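Local atomic coordinates of ribonucleoside-diphosphate reductase (Pseudomonas aeruginosa, PDB entry 5IM3), a protein that probably supplies the precursors for DNA synthesis by reducing ribonucleoside diphosphates to their deoxy forms, under allosteric control by bound nucleotides such as dATP. Residues F268-D272 with A363-R367. Residues are numbered along the deposited sequence; the frame is centred on the assembly and turned at random.
Sequences FELVD and AGTLR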
loop_
_atom_site.group_PDB
_atom_site.type_symbol
_atom_site.label_atom_id
_atom_site.label_comp_id
_atom_site.label_asym_id
_atom_site.label_seq_id
_atom_site.Cartn_x
_atom_site.Cartn_y
_atom_site.Cartn_z
ATOM N N PHE A 268 15.740 -31.864 -56.059
ATOM C CA PHE A 268 16.287 -30.851 -55.168
ATOM C C PHE A 268 16.553 -31.387 -53.766
ATOM O O PHE A 268 16.868 -30.602 -52.865
ATOM C CB PHE A 268 15.337 -29.651 -55.107
ATOM C CG PHE A 268 15.049 -29.047 -56.452
ATOM C CD1 PHE A 268 16.079 -28.781 -57.339
ATOM C CD2 PHE A 268 13.748 -28.767 -56.843
ATOM C CE1 PHE A 268 15.822 -28.231 -58.580
ATOM C CE2 PHE A 268 13.487 -28.216 -58.087
ATOM C CZ PHE A 268 14.525 -27.950 -58.954
ATOM N N GLU A 269 16.444 -32.701 -53.570
ATOM C CA GLU A 269 16.699 -33.335 -52.278
ATOM C C GLU A 269 15.804 -32.764 -51.180
ATOM O O GLU A 269 16.184 -32.736 -50.006
ATOM C CB GLU A 269 18.176 -33.212 -51.889
ATOM C CG GLU A 269 19.123 -33.902 -52.864
ATOM C CD GLU A 269 20.566 -33.877 -52.395
ATOM O OE1 GLU A 269 20.838 -33.280 -51.333
ATOM O OE2 GLU A 269 21.428 -34.455 -53.091
ATOM N N LEU A 270 14.608 -32.308 -51.555
ATOM C CA LEU A 270 13.601 -31.866 -50.597
ATOM C C LEU A 270 12.607 -32.960 -50.240
ATOM O O LEU A 270 11.898 -32.830 -49.234
ATOM C CB LEU A 270 12.839 -30.658 -51.152
ATOM C CG LEU A 270 13.686 -29.403 -51.373
ATOM C CD1 LEU A 270 12.916 -28.379 -52.192
ATOM C CD2 LEU A 270 14.121 -28.814 -50.037
ATOM N N VAL A 271 12.547 -34.026 -51.035
ATOM C CA VAL A 271 11.682 -35.171 -50.794
ATOM C C VAL A 271 12.546 -36.424 -50.836
ATOM O O VAL A 271 13.451 -36.534 -51.671
ATOM C CB VAL A 271 10.546 -35.248 -51.841
ATOM C CG1 VAL A 271 9.735 -36.524 -51.681
ATOM C CG2 VAL A 271 9.642 -34.026 -51.736
ATOM N N ASP A 272 12.271 -37.366 -49.936
ATOM C CA ASP A 272 13.026 -38.612 -49.904
ATOM C C ASP A 272 12.828 -39.389 -51.203
ATOM O O ASP A 272 11.697 -39.630 -51.635
ATOM C CB ASP A 272 12.591 -39.457 -48.703
ATOM C CG ASP A 272 13.545 -40.606 -48.417
ATOM O OD1 ASP A 272 14.197 -41.102 -49.363
ATOM O OD2 ASP A 272 13.643 -41.008 -47.238
ATOM N N ALA A 363 7.860 -35.916 -42.476
ATOM C CA ALA A 363 7.525 -37.181 -43.116
ATOM C C ALA A 363 7.695 -37.052 -44.622
ATOM O O ALA A 363 7.288 -36.054 -45.219
ATOM C CB ALA A 363 6.098 -37.595 -42.767
ATOM N N GLY A 364 8.333 -38.048 -45.228
ATOM C CA GLY A 364 8.572 -38.050 -46.657
ATOM C C GLY A 364 9.831 -37.336 -47.098
ATOM O O GLY A 364 10.069 -37.235 -48.309
ATOM N N THR A 365 10.637 -36.835 -46.164
ATOM C CA THR A 365 11.901 -36.172 -46.456
ATOM C C THR A 365 13.063 -37.009 -45.933
ATOM O O THR A 365 12.888 -37.936 -45.137
ATOM C CB THR A 365 11.958 -34.774 -45.824
ATOM O OG1 THR A 365 12.109 -34.896 -44.405
ATOM C CG2 THR A 365 10.693 -33.980 -46.127
ATOM N N LEU A 366 14.265 -36.654 -46.382
ATOM C CA LEU A 366 15.467 -37.373 -45.977
ATOM C C LEU A 366 15.700 -37.241 -44.477
ATOM O O LEU A 366 15.525 -36.167 -43.896
ATOM C CB LEU A 366 16.679 -36.841 -46.744
ATOM C CG LEU A 366 16.701 -37.133 -48.245
ATOM C CD1 LEU A 366 17.679 -36.208 -48.952
ATOM C CD2 LEU A 366 17.065 -38.588 -48.499
ATOM N N ARG A 367 16.115 -38.351 -43.854
ATOM C CA ARG A 367 16.363 -38.439 -42.418
ATOM C C ARG A 367 15.274 -37.688 -41.663
ATOM O O ARG A 367 15.526 -36.611 -41.111
ATOM C CB ARG A 367 17.752 -37.894 -42.076
ATOM C CG ARG A 367 18.869 -38.630 -42.805
ATOM C CD ARG A 367 20.209 -38.540 -42.085
ATOM N NE ARG A 367 21.094 -39.644 -42.462
ATOM C CZ ARG A 367 22.270 -39.901 -41.893
ATOM N NH1 ARG A 367 22.728 -39.134 -40.912
ATOM N NH2 ARG A 367 22.994 -40.933 -42.307
HETATM O O HOH W 1 11.814 -40.213 -45.509
#
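Two loops that each follow a helix pack together here, residues 268-272 after helix 250-267 and residues 363-367, part of the all-alpha domain of the reductase large chain, after helix 357-362; a single direct hydrogen bond joins them, from Asp-272 to Gly-364. The first helix closes in a Schellman motif: Leu-270 N bonds to Gly-265 O, with Glu-269 at positive phi as the C-prime residue. Beyond this turn the chain extends, and Asp-272 N donates to Gly-364 O at 2.7 Å; the bond is nearly straight (167° at the hydrogen). Glycine suits position 364 because at phi 87° a CB would press against the preceding carbonyl oxygen. The same acceptor is flanked by carbon: Val-271 CG1 lies 3.5 Å from Gly-364 O, a methyl brought there by chi1 of 174°, which sets it beside the valine's own carbonyl carbon.

Asp-272 suits its place because its two carboxylate oxygens serve different partners. OD2 accepts from a water 2.6 Å away that also donates to Thr-365 O, so the water bridges the loops, while OD1 accepts from Lys-274 N within its own loop. The side chains of Leu-366 and Asp-272 cross at about a right angle, with Leu-366 CD2 3.9 Å from Asp-272 OD1. Leucine's fork suits this exposed position, since its other methyl, CD1, lies 3.9 Å from Glu-269 O. Threonine suits position 365 by offering both a methyl and a hydroxyl: CG2 packs 3.5 Å from Leu-270 O, whereas OG1 hydrogen-bonds with Asn-362 O, tying the loop to the end of its helix.

Leu-270 turns away onto Ile-309 and Phe-316, and Arg-325, from helix 319-330, bonds to Ala-363 O; past Arg-367 the chain runs on into strand 373-377 of the barrel domain, parallel to strand 401-405.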